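Local atomic coordinates of diguanylate cyclase DosC (Escherichia coli, PDB entry 4ZVB), a protein that catalyses the synthesis of cyclic di-GMP from GTP, an activity regulated by oxygen, probably sensed at the haem of its globin domain. Residues D10-L15 with D145-V150; Y37-F42 with A68-I73; D49-E54 with V105-M110. All coordinates share one frame; numbering follows the deposited sequence.

Interaction 1. Residues D10-L15 with D145-V150; sequences DEWTGL and DIAMEV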
loop_
_atom_site.group_PDB
_atom_site.type_symbol
_atom_site.label_atom_id
_atom_site.label_comp_id
_atom_site.label_asym_id
_atom_site.label_seq_id
_atom_site.Cartn_x
_atom_site.Cartn_y
_atom_site.Cartn_z
ATOM N N ASP A 10 -18.470 2.937 3.789
ATOM C CA ASP A 10 -18.880 1.538 3.820
ATOM C C ASP A 10 -17.689 0.587 3.747
ATOM O O ASP A 10 -17.670 -0.446 4.418
ATOM C CB ASP A 10 -19.846 1.239 2.670
ATOM C CG ASP A 10 -21.173 1.959 2.818
ATOM O OD1 ASP A 10 -21.541 2.308 3.959
ATOM O OD2 ASP A 10 -21.847 2.177 1.789
ATOM N N GLU A 11 -16.698 0.934 2.931
ATOM C CA GLU A 11 -15.531 0.078 2.749
ATOM C C GLU A 11 -14.629 0.076 3.979
ATOM O O GLU A 11 -14.114 -0.968 4.380
ATOM C CB GLU A 11 -14.730 0.514 1.522
ATOM C CG GLU A 11 -13.595 -0.432 1.167
ATOM C CD GLU A 11 -12.835 0.002 -0.067
ATOM O OE1 GLU A 11 -13.127 1.097 -0.593
ATOM O OE2 GLU A 11 -11.942 -0.750 -0.511
ATOM N N TRP A 12 -14.443 1.249 4.576
ATOM C CA TRP A 12 -13.616 1.373 5.770
ATOM C C TRP A 12 -14.329 0.734 6.958
ATOM O O TRP A 12 -13.700 0.097 7.804
ATOM C CB TRP A 12 -13.290 2.842 6.051
ATOM C CG TRP A 12 -12.050 3.041 6.871
ATOM C CD1 TRP A 12 -11.443 2.124 7.680
ATOM C CD2 TRP A 12 -11.251 4.229 6.944
ATOM N NE1 TRP A 12 -10.324 2.670 8.260
ATOM C CE2 TRP A 12 -10.183 3.961 7.823
ATOM C CE3 TRP A 12 -11.339 5.494 6.354
ATOM C CZ2 TRP A 12 -9.210 4.910 8.127
ATOM C CZ3 TRP A 12 -10.371 6.435 6.656
ATOM C CH2 TRP A 12 -9.321 6.138 7.535
ATOM N N THR A 13 -15.646 0.908 7.011
ATOM C CA THR A 13 -16.467 0.264 8.028
ATOM C C THR A 13 -16.392 -1.250 7.878
ATOM O O THR A 13 -16.233 -1.975 8.859
ATOM C CB THR A 13 -17.940 0.713 7.939
ATOM O OG1 THR A 13 -18.033 2.115 8.219
ATOM C CG2 THR A 13 -18.798 -0.054 8.931
ATOM N N GLY A 14 -16.501 -1.715 6.637
ATOM C CA GLY A 14 -16.418 -3.131 6.339
ATOM C C GLY A 14 -15.060 -3.704 6.691
ATOM O O GLY A 14 -14.954 -4.852 7.120
ATOM N N LEU A 15 -14.017 -2.898 6.516
ATOM C CA LEU A 15 -12.661 -3.317 6.848
ATOM C C LEU A 15 -12.522 -3.593 8.342
ATOM O O LEU A 15 -11.845 -4.538 8.747
ATOM C CB LEU A 15 -11.651 -2.253 6.413
ATOM C CG LEU A 15 -10.186 -2.526 6.761
ATOM C CD1 LEU A 15 -9.715 -3.828 6.129
ATOM C CD2 LEU A 15 -9.308 -1.364 6.326
ATOM N N ASP A 145 -3.815 2.163 3.655
ATOM C CA ASP A 145 -4.072 2.347 2.231
ATOM C C ASP A 145 -5.360 3.124 1.972
ATOM O O ASP A 145 -5.382 4.035 1.144
ATOM C CB ASP A 145 -4.128 0.994 1.518
ATOM C CG ASP A 145 -2.750 0.412 1.263
ATOM O OD1 ASP A 145 -1.779 1.194 1.191
ATOM O OD2 ASP A 145 -2.639 -0.825 1.134
ATOM N N ILE A 146 -6.432 2.762 2.671
ATOM C CA ILE A 146 -7.709 3.447 2.495
ATOM C C ILE A 146 -7.607 4.881 3.017
ATOM O O ILE A 146 -8.226 5.793 2.471
ATOM C CB ILE A 146 -8.877 2.695 3.193
ATOM C CG1 ILE A 146 -10.216 3.373 2.894
ATOM C CG2 ILE A 146 -8.661 2.594 4.693
ATOM C CD1 ILE A 146 -10.591 3.375 1.431
ATOM N N ALA A 147 -6.810 5.077 4.064
ATOM C CA ALA A 147 -6.591 6.406 4.622
ATOM C C ALA A 147 -5.809 7.277 3.644
ATOM O O ALA A 147 -6.050 8.480 3.538
ATOM C CB ALA A 147 -5.861 6.312 5.952
ATOM N N MET A 148 -4.871 6.661 2.933
ATOM C CA MET A 148 -4.068 7.369 1.941
ATOM C C MET A 148 -4.927 7.794 0.755
ATOM O O MET A 148 -4.771 8.897 0.228
ATOM C CB MET A 148 -2.901 6.500 1.466
ATOM C CG MET A 148 -2.085 7.124 0.343
ATOM S SD MET A 148 -0.665 6.128 -0.149
ATOM C CE MET A 148 -1.453 4.560 -0.508
ATOM N N GLU A 149 -5.833 6.914 0.338
ATOM C CA GLU A 149 -6.723 7.204 -0.782
ATOM C C GLU A 149 -7.656 8.367 -0.465
ATOM O O GLU A 149 -7.892 9.229 -1.311
ATOM C CB GLU A 149 -7.545 5.966 -1.150
ATOM C CG GLU A 149 -8.623 6.232 -2.190
ATOM C CD GLU A 149 -9.200 4.960 -2.782
ATOM O OE1 GLU A 149 -8.486 3.937 -2.808
ATOM O OE2 GLU A 149 -10.369 4.987 -3.219
ATOM N N VAL A 150 -8.174 8.392 0.758
ATOM C CA VAL A 150 -9.049 9.474 1.193
ATOM C C VAL A 150 -8.297 10.801 1.231
ATOM O O VAL A 150 -8.812 11.829 0.794
ATOM C CB VAL A 150 -9.656 9.184 2.583
ATOM C CG1 VAL A 150 -10.414 10.396 3.101
ATOM C CG2 VAL A 150 -10.574 7.974 2.516
#

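Interaction 2. Residues Y37-F42 with A68-I73; sequences YLSIEF and AMERWI. With HEM (protoporphyrin IX containing Fe), chain E.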
loop_
_atom_site.group_PDB
_atom_site.type_symbol
_atom_site.label_atom_id
_atom_site.label_comp_id
_atom_site.label_asym_id
_atom_site.label_seq_id
_atom_site.Cartn_x
_atom_site.Cartn_y
_atom_site.Cartn_z
ATOM N N TYR A 37 8.104 5.216 18.367
ATOM C CA TYR A 37 9.216 4.810 17.515
ATOM C C TYR A 37 8.881 4.977 16.038
ATOM O O TYR A 37 9.687 5.498 15.268
ATOM C CB TYR A 37 9.611 3.356 17.787
ATOM C CG TYR A 37 10.352 2.721 16.629
ATOM C CD1 TYR A 37 11.677 3.043 16.367
ATOM C CD2 TYR A 37 9.721 1.810 15.792
ATOM C CE1 TYR A 37 12.354 2.473 15.305
ATOM C CE2 TYR A 37 10.390 1.235 14.727
ATOM C CZ TYR A 37 11.706 1.569 14.490
ATOM O OH TYR A 37 12.376 1.000 13.432
ATOM N N LEU A 38 7.693 4.526 15.649
ATOM C CA LEU A 38 7.270 4.598 14.255
ATOM C C LEU A 38 7.255 6.034 13.745
ATOM O O LEU A 38 7.607 6.290 12.597
ATOM C CB LEU A 38 5.887 3.965 14.085
ATOM C CG LEU A 38 5.832 2.441 14.216
ATOM C CD1 LEU A 38 4.392 1.955 14.212
ATOM C CD2 LEU A 38 6.635 1.768 13.112
ATOM N N SER A 39 6.861 6.967 14.604
ATOM C CA SER A 39 6.810 8.376 14.228
ATOM C C SER A 39 8.201 8.974 14.027
ATOM O O SER A 39 8.456 9.639 13.023
ATOM C CB SER A 39 6.046 9.180 15.284
ATOM O OG SER A 39 6.674 9.091 16.551
ATOM N N ILE A 40 9.096 8.737 14.982
ATOM C CA ILE A 40 10.444 9.297 14.914
ATOM C C ILE A 40 11.300 8.608 13.849
ATOM O O ILE A 40 12.152 9.243 13.229
ATOM C CB ILE A 40 11.156 9.228 16.286
ATOM C CG1 ILE A 40 11.249 7.787 16.789
ATOM C CG2 ILE A 40 10.428 10.097 17.301
ATOM C CD1 ILE A 40 11.738 7.667 18.216
ATOM N N GLU A 41 11.076 7.313 13.640
ATOM C CA GLU A 41 11.782 6.584 12.592
ATOM C C GLU A 41 11.305 7.047 11.220
ATOM O O GLU A 41 12.092 7.150 10.281
ATOM C CB GLU A 41 11.575 5.075 12.744
ATOM C CG GLU A 41 12.382 4.229 11.770
ATOM C CD GLU A 41 13.873 4.267 12.051
ATOM O OE1 GLU A 41 14.260 4.616 13.187
ATOM O OE2 GLU A 41 14.659 3.947 11.135
ATOM N N PHE A 42 10.010 7.332 11.123
ATOM C CA PHE A 42 9.418 7.878 9.905
ATOM C C PHE A 42 10.052 9.206 9.519
ATOM O O PHE A 42 10.378 9.435 8.355
ATOM C CB PHE A 42 7.905 8.055 10.081
ATOM C CG PHE A 42 7.247 8.831 8.975
ATOM C CD1 PHE A 42 6.860 8.201 7.804
ATOM C CD2 PHE A 42 6.995 10.188 9.114
ATOM C CE1 PHE A 42 6.250 8.912 6.788
ATOM C CE2 PHE A 42 6.385 10.903 8.099
ATOM C CZ PHE A 42 6.011 10.264 6.936
ATOM N N ALA A 68 1.798 14.433 15.967
ATOM C CA ALA A 68 0.644 14.225 15.100
ATOM C C ALA A 68 0.711 12.873 14.395
ATOM O O ALA A 68 -0.310 12.208 14.220
ATOM C CB ALA A 68 0.542 15.348 14.080
ATOM N N MET A 69 1.916 12.475 13.992
ATOM C CA MET A 69 2.120 11.184 13.342
ATOM C C MET A 69 1.782 10.058 14.307
ATOM O O MET A 69 1.157 9.067 13.932
ATOM C CB MET A 69 3.562 11.043 12.854
ATOM C CG MET A 69 3.815 9.816 11.994
ATOM S SD MET A 69 2.843 9.841 10.477
ATOM C CE MET A 69 3.338 11.425 9.806
ATOM N N GLU A 70 2.208 10.225 15.554
ATOM C CA GLU A 70 1.947 9.253 16.606
ATOM C C GLU A 70 0.448 9.104 16.846
ATOM O O GLU A 70 -0.066 7.991 16.943
ATOM C CB GLU A 70 2.666 9.661 17.894
ATOM C CG GLU A 70 2.539 8.660 19.028
ATOM C CD GLU A 70 3.369 9.038 20.240
ATOM O OE1 GLU A 70 4.144 10.015 20.152
ATOM O OE2 GLU A 70 3.254 8.354 21.278
ATOM N N ARG A 71 -0.246 10.234 16.935
ATOM C CA ARG A 71 -1.694 10.239 17.126
ATOM C C ARG A 71 -2.411 9.620 15.929
ATOM O O ARG A 71 -3.396 8.899 16.087
ATOM C CB ARG A 71 -2.199 11.664 17.362
ATOM C CG ARG A 71 -3.618 11.739 17.898
ATOM C CD ARG A 71 -4.091 13.179 18.050
ATOM N NE ARG A 71 -3.332 13.919 19.056
ATOM C CZ ARG A 71 -2.363 14.784 18.775
ATOM N NH1 ARG A 71 -2.031 15.025 17.514
ATOM N NH2 ARG A 71 -1.727 15.414 19.756
ATOM N N TRP A 72 -1.909 9.911 14.733
ATOM C CA TRP A 72 -2.490 9.391 13.499
ATOM C C TRP A 72 -2.429 7.867 13.449
ATOM O O TRP A 72 -3.427 7.208 13.152
ATOM C CB TRP A 72 -1.777 9.984 12.280
ATOM C CG TRP A 72 -2.455 9.680 10.975
ATOM C CD1 TRP A 72 -3.344 10.473 10.311
ATOM C CD2 TRP A 72 -2.296 8.500 10.177
ATOM N NE1 TRP A 72 -3.750 9.861 9.149
ATOM C CE2 TRP A 72 -3.121 8.648 9.043
ATOM C CE3 TRP A 72 -1.536 7.333 10.309
ATOM C CZ2 TRP A 72 -3.208 7.675 8.051
ATOM C CZ3 TRP A 72 -1.625 6.367 9.323
ATOM C CH2 TRP A 72 -2.454 6.544 8.208
ATOM N N ILE A 73 -1.251 7.318 13.734
ATOM C CA ILE A 73 -1.038 5.874 13.707
ATOM C C ILE A 73 -1.947 5.155 14.702
ATOM O O ILE A 73 -2.537 4.123 14.383
ATOM C CB ILE A 73 0.432 5.517 14.010
ATOM C CG1 ILE A 73 1.347 6.059 12.912
ATOM C CG2 ILE A 73 0.607 4.013 14.140
ATOM C CD1 ILE A 73 2.822 5.898 13.210
HETATM C CHA HEM E . 1.083 17.895 8.870
HETATM C CHB HEM E . 4.950 17.143 6.034
HETATM C CHC HEM E . 3.372 12.651 5.151
HETATM C CHD HEM E . 0.070 13.106 8.667
HETATM C C1A HEM E . 2.267 18.098 8.195
HETATM C C2A HEM E . 3.076 19.301 8.199
HETATM C C3A HEM E . 4.139 19.088 7.417
HETATM C C4A HEM E . 4.046 17.745 6.883
HETATM C CMA HEM E . 5.274 20.094 7.130
HETATM C CAA HEM E . 2.779 20.605 8.972
HETATM C CBA HEM E . 2.957 20.386 10.472
HETATM C CGA HEM E . 2.971 21.721 11.170
HETATM O O1A HEM E . 2.929 22.766 10.469
HETATM O O2A HEM E . 3.026 21.742 12.426
HETATM C C1B HEM E . 4.869 15.856 5.552
HETATM C C2B HEM E . 5.838 15.207 4.690
HETATM C C3B HEM E . 5.398 13.958 4.442
HETATM C C4B HEM E . 4.144 13.792 5.146
HETATM C CMB HEM E . 7.124 15.901 4.185
HETATM C CAB HEM E . 6.021 12.819 3.592
HETATM C CBB HEM E . 7.196 12.891 2.960
HETATM C C1C HEM E . 2.396 12.355 6.073
HETATM C C2C HEM E . 1.824 11.047 6.310
HETATM C C3C HEM E . 0.904 11.172 7.287
HETATM C C4C HEM E . 0.877 12.564 7.690
HETATM C CMC HEM E . 2.255 9.786 5.526
HETATM C CAC HEM E . -0.009 10.101 7.939
HETATM C CBC HEM E . 0.003 8.803 7.618
HETATM C C1D HEM E . 0.059 14.418 9.092
HETATM C C2D HEM E . -0.703 14.922 10.213
HETATM C C3D HEM E . -0.385 16.424 10.281
HETATM C C4D HEM E . 0.531 16.672 9.190
HETATM C CMD HEM E . -1.630 14.108 11.142
HETATM C CAD HEM E . -0.929 17.463 11.287
HETATM C CBD HEM E . -2.444 17.574 11.141
HETATM C CGD HEM E . -2.971 18.655 12.048
HETATM O O1D HEM E . -4.215 18.838 12.099
HETATM O O2D HEM E . -2.149 19.330 12.720
HETATM N NA HEM E . 2.889 17.173 7.378
HETATM N NB HEM E . 3.850 14.964 5.810
HETATM N NC HEM E . 1.798 13.256 6.930
HETATM N ND HEM E . 0.766 15.473 8.521
HETATM FE FE HEM E . 2.219 15.263 7.049
#

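Interaction 3. Residues D49-E54 with V105-M110; sequences DPHAEE and VEIVEM. With HEM (protoporphyrin IX containing Fe), chain E.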
loop_
_atom_site.group_PDB
_atom_site.type_symbol
_atom_site.label_atom_id
_atom_site.label_comp_id
_atom_site.label_asym_id
_atom_site.label_seq_id
_atom_site.Cartn_x
_atom_site.Cartn_y
_atom_site.Cartn_z
ATOM N N ASP A 49 15.581 12.029 2.140
ATOM C CA ASP A 49 15.226 12.455 0.793
ATOM C C ASP A 49 15.266 13.976 0.684
ATOM O O ASP A 49 14.580 14.673 1.431
ATOM C CB ASP A 49 13.836 11.933 0.419
ATOM C CG ASP A 49 13.460 12.246 -1.016
ATOM O OD1 ASP A 49 12.962 13.363 -1.270
ATOM O OD2 ASP A 49 13.658 11.374 -1.887
ATOM N N PRO A 50 16.080 14.492 -0.251
ATOM C CA PRO A 50 16.267 15.932 -0.462
ATOM C C PRO A 50 14.960 16.661 -0.761
ATOM O O PRO A 50 14.747 17.771 -0.274
ATOM C CB PRO A 50 17.206 15.990 -1.672
ATOM C CG PRO A 50 17.926 14.688 -1.651
ATOM C CD PRO A 50 16.925 13.690 -1.154
ATOM N N HIS A 51 14.100 16.034 -1.556
ATOM C CA HIS A 51 12.830 16.636 -1.943
ATOM C C HIS A 51 11.888 16.733 -0.747
ATOM O O HIS A 51 10.984 17.568 -0.720
ATOM C CB HIS A 51 12.179 15.831 -3.069
ATOM C CG HIS A 51 11.215 16.621 -3.900
ATOM N ND1 HIS A 51 10.238 17.422 -3.349
ATOM C CD2 HIS A 51 11.080 16.732 -5.243
ATOM C CE1 HIS A 51 9.543 17.993 -4.316
ATOM N NE2 HIS A 51 10.033 17.591 -5.475
ATOM N N ALA A 52 12.104 15.867 0.238
ATOM C CA ALA A 52 11.270 15.829 1.434
ATOM C C ALA A 52 11.843 16.672 2.573
ATOM O O ALA A 52 11.097 17.199 3.396
ATOM C CB ALA A 52 11.079 14.393 1.889
ATOM N N GLU A 53 13.168 16.791 2.616
ATOM C CA GLU A 53 13.845 17.500 3.700
ATOM C C GLU A 53 13.485 18.981 3.718
ATOM O O GLU A 53 13.469 19.613 4.775
ATOM C CB GLU A 53 15.364 17.335 3.577
ATOM C CG GLU A 53 16.139 17.535 4.876
ATOM C CD GLU A 53 16.363 18.995 5.221
ATOM O OE1 GLU A 53 16.430 19.824 4.289
ATOM O OE2 GLU A 53 16.472 19.313 6.423
ATOM N N GLU A 54 13.186 19.526 2.545
ATOM C CA GLU A 54 12.872 20.943 2.418
ATOM C C GLU A 54 11.584 21.320 3.150
ATOM O O GLU A 54 11.383 22.482 3.503
ATOM C CB GLU A 54 12.776 21.325 0.939
ATOM C CG GLU A 54 11.689 20.589 0.180
ATOM C CD GLU A 54 11.722 20.872 -1.310
ATOM O OE1 GLU A 54 12.542 21.710 -1.739
ATOM O OE2 GLU A 54 10.929 20.253 -2.051
ATOM N N VAL A 105 2.083 15.469 -3.831
ATOM C CA VAL A 105 1.392 14.228 -3.500
ATOM C C VAL A 105 2.336 13.028 -3.521
ATOM O O VAL A 105 2.255 12.150 -2.663
ATOM C CB VAL A 105 0.221 13.969 -4.469
ATOM C CG1 VAL A 105 -0.566 12.743 -4.038
ATOM C CG2 VAL A 105 -0.687 15.187 -4.534
ATOM N N GLU A 106 3.238 13.005 -4.498
ATOM C CA GLU A 106 4.173 11.894 -4.658
ATOM C C GLU A 106 5.155 11.805 -3.492
ATOM O O GLU A 106 5.709 10.741 -3.218
ATOM C CB GLU A 106 4.936 12.018 -5.980
ATOM C CG GLU A 106 5.823 13.252 -6.097
ATOM C CD GLU A 106 5.057 14.492 -6.525
ATOM O OE1 GLU A 106 3.816 14.420 -6.645
ATOM O OE2 GLU A 106 5.700 15.541 -6.746
ATOM N N ILE A 107 5.369 12.926 -2.813
ATOM C CA ILE A 107 6.252 12.960 -1.654
ATOM C C ILE A 107 5.540 12.377 -0.436
ATOM O O ILE A 107 6.121 11.604 0.326
ATOM C CB ILE A 107 6.726 14.395 -1.350
ATOM C CG1 ILE A 107 7.469 14.975 -2.553
ATOM C CG2 ILE A 107 7.618 14.419 -0.122
ATOM C CD1 ILE A 107 8.670 14.158 -2.980
ATOM N N VAL A 108 4.274 12.747 -0.267
ATOM C CA VAL A 108 3.459 12.250 0.838
ATOM C C VAL A 108 3.234 10.743 0.722
ATOM O O VAL A 108 3.332 10.013 1.710
ATOM C CB VAL A 108 2.094 12.967 0.896
ATOM C CG1 VAL A 108 1.214 12.365 1.983
ATOM C CG2 VAL A 108 2.288 14.457 1.128
ATOM N N GLU A 109 2.941 10.284 -0.490
ATOM C CA GLU A 109 2.714 8.865 -0.742
ATOM C C GLU A 109 3.985 8.053 -0.524
ATOM O O GLU A 109 3.928 6.875 -0.172
ATOM C CB GLU A 109 2.193 8.651 -2.162
ATOM C CG GLU A 109 0.835 9.275 -2.419
ATOM C CD GLU A 109 0.423 9.176 -3.870
ATOM O OE1 GLU A 109 1.173 8.560 -4.657
ATOM O OE2 GLU A 109 -0.646 9.715 -4.225
ATOM N N MET A 110 5.131 8.689 -0.740
ATOM C CA MET A 110 6.413 8.061 -0.457
ATOM C C MET A 110 6.533 7.827 1.042
ATOM O O MET A 110 7.102 6.829 1.483
ATOM C CB MET A 110 7.569 8.926 -0.968
ATOM C CG MET A 110 8.958 8.385 -0.655
ATOM S SD MET A 110 9.651 9.034 0.881
ATOM C CE MET A 110 9.648 10.792 0.542
HETATM C CHA HEM E . 1.083 17.895 8.870
HETATM C CHB HEM E . 4.950 17.143 6.034
HETATM C CHC HEM E . 3.372 12.651 5.151
HETATM C CHD HEM E . 0.070 13.106 8.667
HETATM C C1A HEM E . 2.267 18.098 8.195
HETATM C C2A HEM E . 3.076 19.301 8.199
HETATM C C3A HEM E . 4.139 19.088 7.417
HETATM C C4A HEM E . 4.046 17.745 6.883
HETATM C CMA HEM E . 5.274 20.094 7.130
HETATM C CAA HEM E . 2.779 20.605 8.972
HETATM C CBA HEM E . 2.957 20.386 10.472
HETATM C CGA HEM E . 2.971 21.721 11.170
HETATM O O1A HEM E . 2.929 22.766 10.469
HETATM O O2A HEM E . 3.026 21.742 12.426
HETATM C C1B HEM E . 4.869 15.856 5.552
HETATM C C2B HEM E . 5.838 15.207 4.690
HETATM C C3B HEM E . 5.398 13.958 4.442
HETATM C C4B HEM E . 4.144 13.792 5.146
HETATM C CMB HEM E . 7.124 15.901 4.185
HETATM C CAB HEM E . 6.021 12.819 3.592
HETATM C CBB HEM E . 7.196 12.891 2.960
HETATM C C1C HEM E . 2.396 12.355 6.073
HETATM C C2C HEM E . 1.824 11.047 6.310
HETATM C C3C HEM E . 0.904 11.172 7.287
HETATM C C4C HEM E . 0.877 12.564 7.690
HETATM C CMC HEM E . 2.255 9.786 5.526
HETATM C CAC HEM E . -0.009 10.101 7.939
HETATM C CBC HEM E . 0.003 8.803 7.618
HETATM C C1D HEM E . 0.059 14.418 9.092
HETATM C C2D HEM E . -0.703 14.922 10.213
HETATM C C3D HEM E . -0.385 16.424 10.281
HETATM C C4D HEM E . 0.531 16.672 9.190
HETATM C CMD HEM E . -1.630 14.108 11.142
HETATM C CAD HEM E . -0.929 17.463 11.287
HETATM C CBD HEM E . -2.444 17.574 11.141
HETATM C CGD HEM E . -2.971 18.655 12.048
HETATM O O1D HEM E . -4.215 18.838 12.099
HETATM O O2D HEM E . -2.149 19.330 12.720
HETATM N NA HEM E . 2.889 17.173 7.378
HETATM N NB HEM E . 3.850 14.964 5.810
HETATM N NC HEM E . 1.798 13.256 6.930
HETATM N ND HEM E . 0.766 15.473 8.521
HETATM FE FE HEM E . 2.219 15.263 7.049
#

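Interaction 1. Residues D10-L15 with D145-V150
W12 and I146 carry this packing of two almost antiparallel helices, 6-17 and 130-152, whose short segments run at 164° to each other with their axes 11.0 Å apart. The wide separation suits an indole laid between them. W12 can be followed outward from CB, where chi1 of -157° sends CG to the side opposite the backbone nitrogen and carries the ring across to the second helix. CG and CD1 lie at the margin of the patch covered by I146 CG2. CD2, at 3.8 Å, and NE1, at 3.9 Å, come nearer to that same methyl, and CE2 is closest to CG2 at 3.7 Å. The methyl sits 3.8 Å from the centroid of the five-membered ring and 10° off its normal, a clear CH-pi contact over the face. Farther out, CH2 meets the CB of A147 at 3.8 Å, and CZ3 comes loosely to V150 CG2; both approach the ring obliquely. L15 CD2 touches I146 CG2 more loosely, at 4.3 Å and roughly at right angles to the indole, while the remaining branch of I146, CD1, lies against the OE1 of E11. E11 spends its charge elsewhere: its OE2 is in salt bridges with K117 and R113 of the second subunit, and E149 OE1 also pairs with that R113. These bases would probably offset the mutual repulsion of the two glutamates. This is apolar packing of near-antiparallel helices in an all-helical globin-family domain, joining its first helix, 6-17, to its last, 130-152, with a charged fringe at the dimer interface.

Interaction 2. Residues Y37-F42 with A68-I73
S39 and E70 have the nearest CA atoms, 5.5 Å apart, of segments 37-42 on helix 21-48 and 68-73 on helix 59-77, which cross at 130° with axes 8.5 Å apart. The small S39 suits so close a crossing: its CB rests on M69 CB at 3.9 Å, while its OG turns back to its own helix and bonds to the carbonyl oxygens of H36 and A35. Nearby, L38 CB receives the CD1 methyl of I73 at 3.7 Å. Toward the haem, M69 and F42 meet at about a right angle. M69 is bent at both chi2 and chi3, 62° and 55°, which folds its end over between the phenyl ring and the porphyrin. Its SD stands over the F42 face, 4.6 Å from the centroid, a Met-aromatic contact, and its CE touches F42 CE2 at 3.5 Å. The same methyl lies 3.4 Å from haem C4C, so one terminal carbon is shared by ring and cofactor. F42 itself turns an edge to the haem, its CZ nearest the CHC bridge. W72 does the reverse and offers a face: vinyl carbon CBC of the haem lies over its indole, displaced toward the rim and 3.4 Å from CH2, while NE1 is bonded to Q91. No hydrogen bond joins the two segments. Their cohesion is dispersion and sulfur-aromatic attraction, which implies a largely apolar wall for the haem, with S39 OG and W72 NE1 bonded outside the two segments and mainly carbon and sulfur lining this part of the pocket.

Interaction 3. Residues D49-E54 with V105-M110
A buried apolar contact, tipped by one aromatic residue at the solvent side, seats A52 and H51 of the short helix 50-53 on I107 and M110, in the first turns of helix 105-124, beside a vinyl group of the haem. A52 and I107 are the nearest backbone positions, with CA atoms 6.6 Å apart, and no hydrogen bond crosses between the segments. I107 does most of the work by dividing its branches. With CG1 opposite the carbonyl carbon (chi1 -59°), CD1 is carried out to H51 and lies over one face of the imidazole, 3.9 Å from the centroid and 24° off the normal, a CH-pi contact displaced toward the rim; its nearest ring atom is ND1, 3.6 Å away. The other branch, CG2, points inward and touches both A52 CB at 4.0 Å and the haem vinyl carbon CBB at 3.5 Å. M110, curled at chi2 and chi3, brings CE to A52 CB at 4.1 Å and on to CBB as well, so two side chains of one helix pack against the vinyl tip. With an alanine in place of I107, H51 would probably lose the cover on that face and turn more freely, and a gap would be likely to open between A52 and the vinyl carbon. V108 adds CG1 at 3.8 Å from haem CHC. The short helix starts at D49, its N-cap: OD1 accepts weakly from A52 N, at an angle of 126°, and D49 O takes both A52 N and E53 N. R153 of the second subunit packs on M110. In this protoglobin-family domain, helix 105-124 supplies I107 and V108 to the haem pocket, and the short helix 50-53 packs on I107 near the vinyl group.

How the interactions relate
The haem connects two of the three contacts directly. Interactions 2 and 3 have centres 16 Å apart and nearest atoms about 6 Å apart, so they do not touch, yet both touch the porphyrin, interaction 3 through 105-110, and their segments alternate along the chain. Interaction 1, whose segments enclose the others in sequence, stands off from the haem: its A147 side chain is about 7 Å away. It still meets both neighbours, through A147 CB against W72 CZ2 at 3.6 Å in interaction 2 and M148 SD against E109 CG at 4.2 Å in interaction 3. Interactions 1 and 3 also reach the second subunit, placing haem pocket and dimer interface within one continuous body of packing.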